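Local coordinates for protein putative amidohydrolase (PDB 3MKV) that probably works as a zinc-dependent prolidase of the amidohydrolase superfamily, hydrolysing dipeptides that end in proline, at residues L7-A12 with G24-I29; R35-K40 with I372-H377; Y212-I217 with V245-R250; Y236-I241 with L257-T262. All coordinates share one frame; numbering follows the deposited sequence.

Contacts 1 and 2 lie in the small beta domain, contacts 3 and 4 in the metal-binding barrel. The first two have centres 9 Å apart and share a sheet: L28 O and R35 N, 2.6 Å apart, probably form one of the hydrogen bonds between strands 25-30 and 33-38. Contacts 3 and 4, centres 15 Å apart, use the two ends of helix 238-246 and are nested within the long loop that contact 2 closes. Contact 4 is nearer the zinc site, the side chain of Y236 being about 5 Å from a zinc ion, against about 12 Å for V249 of contact 3. Some 44 Å separates the centres of contacts 1 and 4.

Contact 1: L7-A12 with G24-I29; sequences LFRNGA and GFEILI
L7-R9 and F25-I29 form an antiparallel pair in the small beta domain, their short axes 4.8 Å apart at closest and 166° from one direction to the other. F8 and I27 form a hydrogen-bonded pair: F8 N reaches I27 O at 3.0 Å, and I27 N returns a straighter bond to F8 O, 3.1 Å long at 165°. Next to it, L7 and L28 are a non-hydrogen-bonded pair, where L7 CA also approaches I27 O in a CA-H...O contact.

On the face bearing F8 and I27, CB of F8 rests on CD1 of I27. The F8 ring, set beside its own backbone N (chi1 -69°), receives I29 CD1 at its edge, 3.9 Å from F8 CD2. R9 and E26 lie side by side and point the same way, but they touch through the aliphatic part of the arginine. R9 NE and E26 OE1 stay 4.5 Å apart, beyond salt-bridge range; R9 pairs instead with D51, and E26 OE2 accepts from I42 N.

Strand 5-9 is an inner strand of the four-stranded sheet, between 25-30 and 48-51. F8 packs onto L403 and M405 of strand 403-406, and both F8 and I27 reach I57 of strand 56-63.

Contact 2: R35-K40 with I372-H377; sequences REVSDK and IVPGAH
V37 and P374 meet where the edge strand 33-38 passes the loop that leads towards strand 380-383. The close part of the contact is built round one methyl group. CG2 of V37 lies 3.7 Å from the carbonyl oxygen I372 O. The same methyl is 4.0 Å from I372 CG2 and also touches P374 CD, so a single branch meets backbone, branched side chain and proline ring. With CG1 anti to the backbone N (chi1 -179°), CG2 falls beside that nitrogen and is directed at the loop. The V37 and I372 side chains cross at about a right angle. I27 of strand 25-30 and L13 of strand 12-13 pack against both of them, making this the inner, apolar side.

Towards R35 the contact thins out and becomes open to solvent. There the flank of the proline ring meets only backbone, P374 CB lying 3.6 Å from R35 O, while the R35 and E36 side chains leave the backbone away from the loop. A classic beta bulge places R35 and E36 together opposite L28. The loop itself folds as a type II turn from V373 to A376, closed by A376 N donating to V373 O at 3.1 Å, with G375 in its third position at positive phi.

Between R35-K40 and I372-H377 the chemistry is van der Waals packing without a hydrogen bond or ion pair. Burial of I372 and partial burial of V37 probably contribute to holding them together, while the polar tie to the strand comes from backbone hydrogen bonds between I34 and both G375 and A376.

Contact 3: Y212-I217 with V245-R250; sequences YSEDEI and VRCGVR. With SO4 (sulfate ion), chain L.
Similar chi1 values in I217 and C247 send one group from each segment across the contact. In I217 a chi1 of -63° sets CG2 anti to the backbone N and sends that methyl towards the loop after the other helix, where it meets V249 CG2 at 3.9 Å, the two side chains crossing at a slant. C247 has SG anti to its carbonyl carbon (chi1 -70°), which carries the sulfur over the first turn of helix 214-225. It settles against the aliphatic part of E214, 3.7 Å from E214 CB.

On the solvent side, E214 extends beyond CG while R246, in its modelled conformer, bends at chi3. In that conformer E214 OE1 lies near the plane of the R246 guanidinium, at its edge, and forms a long and tentative salt bridge to R246 NH2 at 3.6 Å. The carboxylate and guanidinium planes are then 53° apart, and E214 OE2 is paired more firmly with R218.

The contact joins the start of one barrel helix to the end of the next, in the TIM-barrel fold of the amidohydrolases. Helix 214-225 opens with a capping box: E216 N donates to S213 OG, and E216 OE2 accepts from both S213 N at 2.7 Å and S213 OG at 2.6 Å. Helix 238-246 closes in a Schellman motif, with G248 at positive phi turning the chain towards strand 251-254.

Farther along, R250 holds a sulfate, probably from the crystallisation liquor, at its guanidinium edge. R250 NH2 gives a bond of 2.7 Å to sulfate O1, and NE bonds O4; Y272 OH binds the same ion.

Contact 4: Y236-I241 with L257-T262; sequences YTPAAI and LIDDET. With SO4 (sulfate ion), chain K.
Backbone bonding joins Y236 and L257: L257 N donates to Y236 O at 3.1 Å. The bond is bent, 136° at the hydrogen, and its donor stands above the carbonyl plane.

The P238 ring is wedged against polar groups in van der Waals contact, its CD close to the carbonyl oxygen of L257 and its CG 3.7 Å from D259 CG. Apolar packing centres on I241, which divides two methyls between partners: CD1 meets I258 CB at 3.7 Å, the side chains crossing at about a right angle, while CG2 packs on T262 CG2 at 3.5 Å.

Both helices are capped. D259 is the N-cap of helix 260-269; a chi1 of 64° turns its carboxylate back over the first turn, where OD1 accepts from T262 N at 2.7 Å and from T262 OG1, from opposite faces of its plane. T237 caps helix 238-246 through a weak bond from A240 N to its OG1.

Beside the zinc site, Y236 OH, which also bonds Y280 OH, donates to O2 of a sulfate, probably from the crystallisation liquor, at 2.7 Å. H142 and the backbone N atoms of V200 and A201 bind the same ion, and the Y236 ring meets the zinc ligands H234 and H254.

Both segments are strand-to-helix connections of the TIM barrel, leading into helices 238-246 and 260-269 on the zinc-binding side; S310 and M314 of helix 307-317 cover I258.

Contact 1: L7-A12 with G24-I29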
loop_
_atom_site.group_PDB
_atom_site.type_symbol
_atom_site.label_atom_id
_atom_site.label_comp_id
_atom_site.label_asym_id
_atom_site.label_seq_id
_atom_site.Cartn_x
_atom_site.Cartn_y
_atom_site.Cartn_z
ATOM N N LEU A 7 47.155 34.977 -22.694
ATOM C CA LEU A 7 48.570 34.743 -22.471
ATOM C C LEU A 7 49.040 35.394 -21.173
ATOM O O LEU A 7 49.137 36.621 -21.066
ATOM C CB LEU A 7 49.400 35.224 -23.665
ATOM C CG LEU A 7 50.873 34.822 -23.595
ATOM C CD1 LEU A 7 51.494 34.778 -24.978
ATOM C CD2 LEU A 7 51.639 35.777 -22.698
ATOM N N PHE A 8 49.304 34.551 -20.182
ATOM C CA PHE A 8 49.875 34.992 -18.924
ATOM C C PHE A 8 51.365 35.222 -19.113
ATOM O O PHE A 8 52.069 34.357 -19.644
ATOM C CB PHE A 8 49.642 33.937 -17.850
ATOM C CG PHE A 8 48.203 33.797 -17.444
ATOM C CD1 PHE A 8 47.715 34.467 -16.335
ATOM C CD2 PHE A 8 47.340 32.993 -18.167
ATOM C CE1 PHE A 8 46.396 34.338 -15.954
ATOM C CE2 PHE A 8 46.021 32.865 -17.795
ATOM C CZ PHE A 8 45.547 33.538 -16.689
ATOM N N ARG A 9 51.848 36.381 -18.689
ATOM C CA ARG A 9 53.239 36.772 -18.865
ATOM C C ARG A 9 53.797 37.524 -17.643
ATOM O O ARG A 9 53.065 38.192 -16.945
ATOM C CB ARG A 9 53.349 37.659 -20.110
ATOM C CG ARG A 9 54.764 37.899 -20.607
ATOM C CD ARG A 9 54.789 38.890 -21.771
ATOM N NE ARG A 9 54.400 40.239 -21.362
ATOM C CZ ARG A 9 55.161 41.047 -20.629
ATOM N NH1 ARG A 9 54.725 42.262 -20.307
ATOM N NH2 ARG A 9 56.356 40.642 -20.219
ATOM N N ASN A 10 55.102 37.463 -17.450
ATOM C CA ASN A 10 55.761 38.241 -16.401
ATOM C C ASN A 10 55.414 37.863 -14.955
ATOM O O ASN A 10 55.189 38.740 -14.107
ATOM C CB ASN A 10 55.491 39.728 -16.609
ATOM C CG ASN A 10 56.595 40.595 -16.051
ATOM O OD1 ASN A 10 57.778 40.324 -16.273
ATOM N ND2 ASN A 10 56.220 41.642 -15.318
ATOM N N GLY A 11 55.395 36.565 -14.664
ATOM C CA GLY A 11 55.120 36.108 -13.309
ATOM C C GLY A 11 55.879 34.860 -12.897
ATOM O O GLY A 11 56.577 34.237 -13.703
ATOM N N ALA A 12 55.752 34.504 -11.623
ATOM C CA ALA A 12 56.264 33.240 -11.135
ATOM C C ALA A 12 55.212 32.178 -11.419
ATOM O O ALA A 12 54.020 32.473 -11.441
ATOM C CB ALA A 12 56.550 33.324 -9.646
ATOM N N GLY A 24 60.140 33.084 -15.245
ATOM C CA GLY A 24 60.385 33.215 -16.682
ATOM C C GLY A 24 59.562 32.342 -17.615
ATOM O O GLY A 24 59.960 32.099 -18.756
ATOM N N PHE A 25 58.407 31.874 -17.152
ATOM C CA PHE A 25 57.498 31.126 -18.022
ATOM C C PHE A 25 56.354 31.975 -18.558
ATOM O O PHE A 25 55.964 32.984 -17.966
ATOM C CB PHE A 25 56.922 29.907 -17.304
ATOM C CG PHE A 25 57.880 28.760 -17.204
ATOM C CD1 PHE A 25 57.925 27.793 -18.198
ATOM C CD2 PHE A 25 58.736 28.648 -16.113
ATOM C CE1 PHE A 25 58.813 26.733 -18.114
ATOM C CE2 PHE A 25 59.623 27.596 -16.021
ATOM C CZ PHE A 25 59.665 26.634 -17.024
ATOM N N GLU A 26 55.820 31.550 -19.694
ATOM C CA GLU A 26 54.604 32.133 -20.227
ATOM C C GLU A 26 53.588 31.016 -20.468
ATOM O O GLU A 26 53.963 29.879 -20.796
ATOM C CB GLU A 26 54.898 32.906 -21.514
ATOM C CG GLU A 26 55.757 34.153 -21.292
ATOM C CD GLU A 26 55.846 35.035 -22.529
ATOM O OE1 GLU A 26 56.245 36.209 -22.388
ATOM O OE2 GLU A 26 55.519 34.562 -23.641
ATOM N N ILE A 27 52.306 31.326 -20.286
ATOM C CA ILE A 27 51.266 30.316 -20.428
ATOM C C ILE A 27 50.254 30.722 -21.491
ATOM O O ILE A 27 49.741 31.838 -21.485
ATOM C CB ILE A 27 50.550 30.057 -19.085
ATOM C CG1 ILE A 27 51.556 30.071 -17.931
ATOM C CG2 ILE A 27 49.808 28.731 -19.127
ATOM C CD1 ILE A 27 50.926 30.281 -16.577
ATOM N N LEU A 28 49.982 29.811 -22.416
ATOM C CA LEU A 28 49.052 30.085 -23.500
ATOM C C LEU A 28 47.734 29.352 -23.281
ATOM O O LEU A 28 47.670 28.129 -23.368
ATOM C CB LEU A 28 49.655 29.679 -24.841
ATOM C CG LEU A 28 48.766 29.890 -26.070
ATOM C CD1 LEU A 28 48.544 31.374 -26.339
ATOM C CD2 LEU A 28 49.376 29.209 -27.280
ATOM N N ILE A 29 46.686 30.116 -22.986
ATOM C CA ILE A 29 45.359 29.563 -22.791
ATOM C C ILE A 29 44.475 29.889 -23.977
ATOM O O ILE A 29 44.412 31.039 -24.408
ATOM C CB ILE A 29 44.691 30.150 -21.535
ATOM C CG1 ILE A 29 45.358 29.587 -20.282
ATOM C CG2 ILE A 29 43.184 29.878 -21.547
ATOM C CD1 ILE A 29 46.846 29.763 -20.299
#

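Contact 2: R35-K40 with I372-H377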
loop_
_atom_site.group_PDB
_atom_site.type_symbol
_atom_site.label_atom_id
_atom_site.label_comp_id
_atom_site.label_asym_id
_atom_site.label_seq_id
_atom_site.Cartn_x
_atom_site.Cartn_y
_atom_site.Cartn_z
ATOM N N ARG A 35 47.494 25.569 -23.419
ATOM C CA ARG A 35 47.975 25.180 -24.734
ATOM C C ARG A 35 49.494 25.049 -24.733
ATOM O O ARG A 35 50.045 24.080 -25.261
ATOM C CB ARG A 35 47.523 26.201 -25.781
ATOM C CG ARG A 35 47.810 25.796 -27.213
ATOM C CD ARG A 35 46.849 24.716 -27.696
ATOM N NE ARG A 35 47.512 23.787 -28.607
ATOM C CZ ARG A 35 46.889 22.840 -29.305
ATOM N NH1 ARG A 35 45.571 22.696 -29.217
ATOM N NH2 ARG A 35 47.588 22.041 -30.103
ATOM N N GLU A 36 50.164 26.025 -24.131
ATOM C CA GLU A 36 51.615 26.006 -24.040
ATOM C C GLU A 36 52.085 26.562 -22.706
ATOM O O GLU A 36 51.451 27.445 -22.123
ATOM C CB GLU A 36 52.246 26.805 -25.181
ATOM C CG GLU A 36 51.972 26.244 -26.568
ATOM C CD GLU A 36 52.384 27.202 -27.679
ATOM O OE1 GLU A 36 51.664 27.268 -28.701
ATOM O OE2 GLU A 36 53.420 27.893 -27.523
ATOM N N VAL A 37 53.204 26.031 -22.233
ATOM C CA VAL A 37 53.813 26.478 -20.997
ATOM C C VAL A 37 55.331 26.420 -21.174
ATOM O O VAL A 37 55.957 25.401 -20.869
ATOM C CB VAL A 37 53.388 25.578 -19.809
ATOM C CG1 VAL A 37 54.019 26.059 -18.510
ATOM C CG2 VAL A 37 51.870 25.528 -19.686
ATOM N N SER A 38 55.922 27.502 -21.679
ATOM C CA SER A 38 57.368 27.534 -21.902
ATOM C C SER A 38 58.020 28.768 -21.308
ATOM O O SER A 38 57.342 29.717 -20.914
ATOM C CB SER A 38 57.698 27.457 -23.396
ATOM O OG SER A 38 57.600 28.734 -24.002
ATOM N N ASP A 39 59.347 28.737 -21.248
ATOM C CA ASP A 39 60.138 29.887 -20.825
ATOM C C ASP A 39 60.551 30.694 -22.050
ATOM O O ASP A 39 60.714 31.912 -21.983
ATOM C CB ASP A 39 61.366 29.429 -20.040
ATOM C CG ASP A 39 61.863 28.066 -20.482
ATOM O OD1 ASP A 39 62.494 27.370 -19.659
ATOM O OD2 ASP A 39 61.614 27.682 -21.648
ATOM N N LYS A 40 60.713 29.996 -23.170
ATOM C CA LYS A 40 60.890 30.637 -24.467
ATOM C C LYS A 40 59.604 31.351 -24.874
ATOM O O LYS A 40 58.681 30.720 -25.392
ATOM C CB LYS A 40 61.241 29.593 -25.530
ATOM C CG LYS A 40 62.725 29.285 -25.660
ATOM C CD LYS A 40 63.515 30.543 -26.001
ATOM C CE LYS A 40 64.652 30.242 -26.968
ATOM N NZ LYS A 40 65.436 29.046 -26.555
ATOM N N ILE A 372 49.273 23.303 -14.043
ATOM C CA ILE A 372 49.271 24.107 -15.265
ATOM C C ILE A 372 50.174 23.484 -16.336
ATOM O O ILE A 372 51.358 23.810 -16.428
ATOM C CB ILE A 372 49.697 25.561 -14.986
ATOM C CG1 ILE A 372 48.637 26.273 -14.146
ATOM C CG2 ILE A 372 49.922 26.309 -16.284
ATOM C CD1 ILE A 372 49.169 27.472 -13.405
ATOM N N VAL A 373 49.600 22.575 -17.124
ATOM C CA VAL A 373 50.320 21.864 -18.175
ATOM C C VAL A 373 49.491 21.854 -19.450
ATOM O O VAL A 373 48.267 21.956 -19.393
ATOM C CB VAL A 373 50.603 20.386 -17.795
ATOM C CG1 VAL A 373 51.646 20.289 -16.703
ATOM C CG2 VAL A 373 49.314 19.673 -17.389
ATOM N N PRO A 374 50.158 21.731 -20.613
ATOM C CA PRO A 374 49.446 21.705 -21.892
ATOM C C PRO A 374 48.410 20.586 -21.937
ATOM O O PRO A 374 48.725 19.434 -21.628
ATOM C CB PRO A 374 50.557 21.437 -22.914
ATOM C CG PRO A 374 51.791 21.921 -22.263
ATOM C CD PRO A 374 51.616 21.635 -20.794
ATOM N N GLY A 375 47.186 20.936 -22.324
ATOM C CA GLY A 375 46.111 19.963 -22.467
ATOM C C GLY A 375 45.202 19.931 -21.254
ATOM O O GLY A 375 44.127 19.335 -21.303
ATOM N N ALA A 376 45.642 20.577 -20.169
ATOM C CA ALA A 376 44.887 20.651 -18.918
ATOM C C ALA A 376 43.809 21.728 -18.975
ATOM O O ALA A 376 43.805 22.575 -19.870
ATOM C CB ALA A 376 45.834 20.919 -17.738
ATOM N N HIS A 377 42.894 21.704 -18.015
ATOM C CA HIS A 377 41.852 22.730 -17.957
ATOM C C HIS A 377 42.461 24.067 -17.554
ATOM O O HIS A 377 43.284 24.131 -16.637
ATOM C CB HIS A 377 40.730 22.341 -16.987
ATOM C CG HIS A 377 39.851 21.243 -17.495
ATOM N ND1 HIS A 377 40.001 19.928 -17.107
ATOM C CD2 HIS A 377 38.818 21.262 -18.370
ATOM C CE1 HIS A 377 39.099 19.184 -17.723
ATOM N NE2 HIS A 377 38.366 19.970 -18.490
#

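Contact 3: Y212-I217 with V245-R250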
loop_
_atom_site.group_PDB
_atom_site.type_symbol
_atom_site.label_atom_id
_atom_site.label_comp_id
_atom_site.label_asym_id
_atom_site.label_seq_id
_atom_site.Cartn_x
_atom_site.Cartn_y
_atom_site.Cartn_z
ATOM N N TYR A 212 27.458 0.327 8.696
ATOM C CA TYR A 212 27.294 -0.752 7.721
ATOM C C TYR A 212 28.068 -2.012 8.073
ATOM O O TYR A 212 29.094 -1.966 8.750
ATOM C CB TYR A 212 27.680 -0.287 6.299
ATOM C CG TYR A 212 26.590 0.508 5.605
ATOM C CD1 TYR A 212 26.848 1.761 5.043
ATOM C CD2 TYR A 212 25.300 0.019 5.541
ATOM C CE1 TYR A 212 25.856 2.487 4.423
ATOM C CE2 TYR A 212 24.294 0.738 4.922
ATOM C CZ TYR A 212 24.568 1.970 4.368
ATOM O OH TYR A 212 23.537 2.666 3.760
ATOM N N SER A 213 27.556 -3.140 7.602
ATOM C CA SER A 213 28.280 -4.400 7.623
ATOM C C SER A 213 29.260 -4.425 6.457
ATOM O O SER A 213 29.120 -3.654 5.510
ATOM C CB SER A 213 27.294 -5.557 7.456
ATOM O OG SER A 213 26.704 -5.543 6.162
ATOM N N GLU A 214 30.226 -5.336 6.515
ATOM C CA GLU A 214 31.194 -5.517 5.438
ATOM C C GLU A 214 30.570 -6.030 4.135
ATOM O O GLU A 214 31.078 -5.773 3.041
ATOM C CB GLU A 214 32.292 -6.460 5.905
ATOM C CG GLU A 214 33.023 -5.931 7.139
ATOM C CD GLU A 214 34.279 -6.708 7.444
ATOM O OE1 GLU A 214 34.795 -6.575 8.573
ATOM O OE2 GLU A 214 34.742 -7.461 6.555
ATOM N N ASP A 215 29.470 -6.765 4.265
ATOM C CA ASP A 215 28.695 -7.207 3.120
ATOM C C ASP A 215 28.075 -6.033 2.368
ATOM O O ASP A 215 28.035 -6.029 1.134
ATOM C CB ASP A 215 27.578 -8.144 3.578
ATOM C CG ASP A 215 28.065 -9.562 3.837
ATOM O OD1 ASP A 215 28.863 -10.086 3.028
ATOM O OD2 ASP A 215 27.631 -10.155 4.848
ATOM N N GLU A 216 27.553 -5.060 3.112
ATOM C CA GLU A 216 26.990 -3.855 2.488
ATOM C C GLU A 216 28.086 -3.022 1.826
ATOM O O GLU A 216 27.987 -2.705 0.649
ATOM C CB GLU A 216 26.184 -3.014 3.492
ATOM C CG GLU A 216 24.832 -3.617 3.895
ATOM C CD GLU A 216 24.407 -3.210 5.296
ATOM O OE1 GLU A 216 23.255 -2.740 5.481
ATOM O OE2 GLU A 216 25.233 -3.355 6.221
ATOM N N ILE A 217 29.154 -2.717 2.559
ATOM C CA ILE A 217 30.243 -1.915 2.006
ATOM C C ILE A 217 30.766 -2.515 0.711
ATOM O O ILE A 217 30.889 -1.818 -0.297
ATOM C CB ILE A 217 31.419 -1.766 2.992
ATOM C CG1 ILE A 217 30.980 -1.013 4.245
ATOM C CG2 ILE A 217 32.612 -1.057 2.324
ATOM C CD1 ILE A 217 32.101 -0.869 5.289
ATOM N N VAL A 245 38.536 0.209 4.374
ATOM C CA VAL A 245 39.596 0.013 3.396
ATOM C C VAL A 245 39.717 -1.435 2.912
ATOM O O VAL A 245 40.003 -1.676 1.736
ATOM C CB VAL A 245 40.941 0.539 3.914
ATOM C CG1 VAL A 245 42.078 0.003 3.074
ATOM C CG2 VAL A 245 40.931 2.050 3.887
ATOM N N ARG A 246 39.505 -2.398 3.806
ATOM C CA ARG A 246 39.573 -3.812 3.446
ATOM C C ARG A 246 38.392 -4.184 2.572
ATOM O O ARG A 246 38.414 -5.189 1.872
ATOM C CB ARG A 246 39.557 -4.693 4.696
ATOM C CG ARG A 246 40.867 -4.765 5.443
ATOM C CD ARG A 246 40.782 -5.750 6.603
ATOM N NE ARG A 246 40.363 -5.118 7.853
ATOM C CZ ARG A 246 39.158 -5.245 8.404
ATOM N NH1 ARG A 246 38.890 -4.625 9.548
ATOM N NH2 ARG A 246 38.225 -5.988 7.816
ATOM N N CYS A 247 37.343 -3.374 2.637
ATOM C CA CYS A 247 36.140 -3.626 1.852
ATOM C C CYS A 247 36.211 -2.963 0.484
ATOM O O CYS A 247 35.375 -3.221 -0.376
ATOM C CB CYS A 247 34.890 -3.180 2.604
ATOM S SG CYS A 247 34.498 -4.213 4.040
ATOM N N GLY A 248 37.215 -2.118 0.286
ATOM C CA GLY A 248 37.519 -1.595 -1.042
ATOM C C GLY A 248 37.321 -0.097 -1.220
ATOM O O GLY A 248 37.491 0.421 -2.322
ATOM N N VAL A 249 36.962 0.598 -0.142
ATOM C CA VAL A 249 36.741 2.039 -0.180
ATOM C C VAL A 249 38.014 2.777 -0.618
ATOM O O VAL A 249 39.093 2.484 -0.115
ATOM C CB VAL A 249 36.313 2.530 1.200
ATOM C CG1 VAL A 249 36.314 4.032 1.264
ATOM C CG2 VAL A 249 34.941 1.988 1.543
ATOM N N ARG A 250 37.889 3.735 -1.541
ATOM C CA ARG A 250 39.063 4.436 -2.099
ATOM C C ARG A 250 39.543 5.680 -1.323
ATOM O O ARG A 250 40.748 5.867 -1.123
ATOM C CB ARG A 250 38.834 4.792 -3.564
ATOM C CG ARG A 250 40.035 5.434 -4.259
ATOM C CD ARG A 250 40.017 5.114 -5.765
ATOM N NE ARG A 250 40.891 6.013 -6.518
ATOM C CZ ARG A 250 40.662 7.314 -6.681
ATOM N NH1 ARG A 250 39.588 7.863 -6.139
ATOM N NH2 ARG A 250 41.516 8.070 -7.362
HETATM S S SO4 L . 44.442 5.469 -7.747
HETATM O O1 SO4 L . 43.842 6.798 -7.812
HETATM O O2 SO4 L . 45.114 5.173 -8.999
HETATM O O3 SO4 L . 45.401 5.438 -6.650
HETATM O O4 SO4 L . 43.402 4.464 -7.533
#

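Contact 4: Y236-I241 with L257-T262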
loop_
_atom_site.group_PDB
_atom_site.type_symbol
_atom_site.label_atom_id
_atom_site.label_comp_id
_atom_site.label_asym_id
_atom_site.label_seq_id
_atom_site.Cartn_x
_atom_site.Cartn_y
_atom_site.Cartn_z
ATOM N N TYR A 236 36.018 7.651 11.427
ATOM C CA TYR A 236 36.920 8.282 12.402
ATOM C C TYR A 236 37.970 7.358 13.047
ATOM O O TYR A 236 39.153 7.707 13.094
ATOM C CB TYR A 236 36.121 8.984 13.495
ATOM C CG TYR A 236 35.485 10.286 13.066
ATOM C CD1 TYR A 236 36.247 11.300 12.499
ATOM C CD2 TYR A 236 34.127 10.515 13.256
ATOM C CE1 TYR A 236 35.675 12.494 12.112
ATOM C CE2 TYR A 236 33.541 11.709 12.869
ATOM C CZ TYR A 236 34.320 12.697 12.296
ATOM O OH TYR A 236 33.747 13.891 11.907
ATOM N N THR A 237 37.543 6.196 13.542
ATOM C CA THR A 237 38.415 5.311 14.329
ATOM C C THR A 237 39.194 4.270 13.526
ATOM O O THR A 237 38.794 3.875 12.432
ATOM C CB THR A 237 37.627 4.547 15.406
ATOM O OG1 THR A 237 36.702 3.655 14.773
ATOM C CG2 THR A 237 36.875 5.505 16.319
ATOM N N PRO A 238 40.319 3.810 14.086
ATOM C CA PRO A 238 41.107 2.790 13.394
ATOM C C PRO A 238 40.246 1.615 12.927
ATOM O O PRO A 238 40.295 1.239 11.765
ATOM C CB PRO A 238 42.123 2.349 14.456
ATOM C CG PRO A 238 42.289 3.580 15.344
ATOM C CD PRO A 238 40.916 4.217 15.374
ATOM N N ALA A 239 39.466 1.036 13.831
ATOM C CA ALA A 239 38.603 -0.092 13.481
ATOM C C ALA A 239 37.709 0.209 12.269
ATOM O O ALA A 239 37.608 -0.596 11.349
ATOM C CB ALA A 239 37.760 -0.482 14.678
ATOM N N ALA A 240 37.062 1.373 12.284
ATOM C CA ALA A 240 36.156 1.775 11.210
ATOM C C ALA A 240 36.897 2.136 9.919
ATOM O O ALA A 240 36.491 1.761 8.819
ATOM C CB ALA A 240 35.284 2.923 11.674
ATOM N N ILE A 241 38.000 2.855 10.056
ATOM C CA ILE A 241 38.846 3.133 8.916
ATOM C C ILE A 241 39.360 1.846 8.272
ATOM O O ILE A 241 39.286 1.669 7.056
ATOM C CB ILE A 241 40.030 3.980 9.335
ATOM C CG1 ILE A 241 39.540 5.345 9.840
ATOM C CG2 ILE A 241 41.010 4.102 8.180
ATOM C CD1 ILE A 241 40.626 6.214 10.463
ATOM N N LEU A 257 40.895 9.942 14.321
ATOM C CA LEU A 257 41.456 9.105 15.381
ATOM C C LEU A 257 42.281 7.951 14.820
ATOM O O LEU A 257 42.480 6.937 15.476
ATOM C CB LEU A 257 40.339 8.575 16.279
ATOM C CG LEU A 257 39.563 9.704 16.962
ATOM C CD1 LEU A 257 38.324 9.190 17.684
ATOM C CD2 LEU A 257 40.476 10.463 17.917
ATOM N N ILE A 258 42.754 8.107 13.595
ATOM C CA ILE A 258 43.560 7.070 12.980
ATOM C C ILE A 258 44.826 6.862 13.803
ATOM O O ILE A 258 45.293 7.777 14.486
ATOM C CB ILE A 258 43.927 7.439 11.527
ATOM C CG1 ILE A 258 44.571 6.254 10.815
ATOM C CG2 ILE A 258 44.838 8.664 11.486
ATOM C CD1 ILE A 258 44.642 6.436 9.310
ATOM N N ASP A 259 45.377 5.655 13.733
ATOM C CA ASP A 259 46.620 5.346 14.425
ATOM C C ASP A 259 47.700 4.885 13.447
ATOM O O ASP A 259 47.402 4.507 12.310
ATOM C CB ASP A 259 46.382 4.284 15.500
ATOM C CG ASP A 259 45.944 2.955 14.918
ATOM O OD1 ASP A 259 45.867 2.839 13.670
ATOM O OD2 ASP A 259 45.679 2.022 15.711
ATOM N N ASP A 260 48.953 4.922 13.895
ATOM C CA ASP A 260 50.087 4.514 13.067
ATOM C C ASP A 260 49.790 3.250 12.276
ATOM O O ASP A 260 50.048 3.180 11.069
ATOM C CB ASP A 260 51.316 4.280 13.939
ATOM C CG ASP A 260 51.772 5.539 14.644
ATOM O OD1 ASP A 260 51.666 5.597 15.889
ATOM O OD2 ASP A 260 52.221 6.481 13.955
ATOM N N GLU A 261 49.254 2.247 12.964
ATOM C CA GLU A 261 49.020 0.945 12.357
ATOM C C GLU A 261 48.001 1.006 11.211
ATOM O O GLU A 261 48.170 0.348 10.177
ATOM C CB GLU A 261 48.576 -0.060 13.414
ATOM C CG GLU A 261 48.319 -1.449 12.853
ATOM C CD GLU A 261 47.536 -2.339 13.808
ATOM O OE1 GLU A 261 46.644 -3.073 13.331
ATOM O OE2 GLU A 261 47.811 -2.303 15.031
ATOM N N THR A 262 46.941 1.789 11.401
ATOM C CA THR A 262 45.921 1.940 10.376
ATOM C C THR A 262 46.431 2.865 9.282
ATOM O O THR A 262 46.153 2.657 8.096
ATOM C CB THR A 262 44.617 2.504 10.954
ATOM O OG1 THR A 262 44.237 1.740 12.100
ATOM C CG2 THR A 262 43.502 2.439 9.928
HETATM S S SO4 K . 30.632 15.184 11.315
HETATM O O1 SO4 K . 31.604 16.270 11.467
HETATM O O2 SO4 K . 31.078 14.022 12.081
HETATM O O3 SO4 K . 29.330 15.618 11.825
HETATM O O4 SO4 K . 30.529 14.823 9.901
#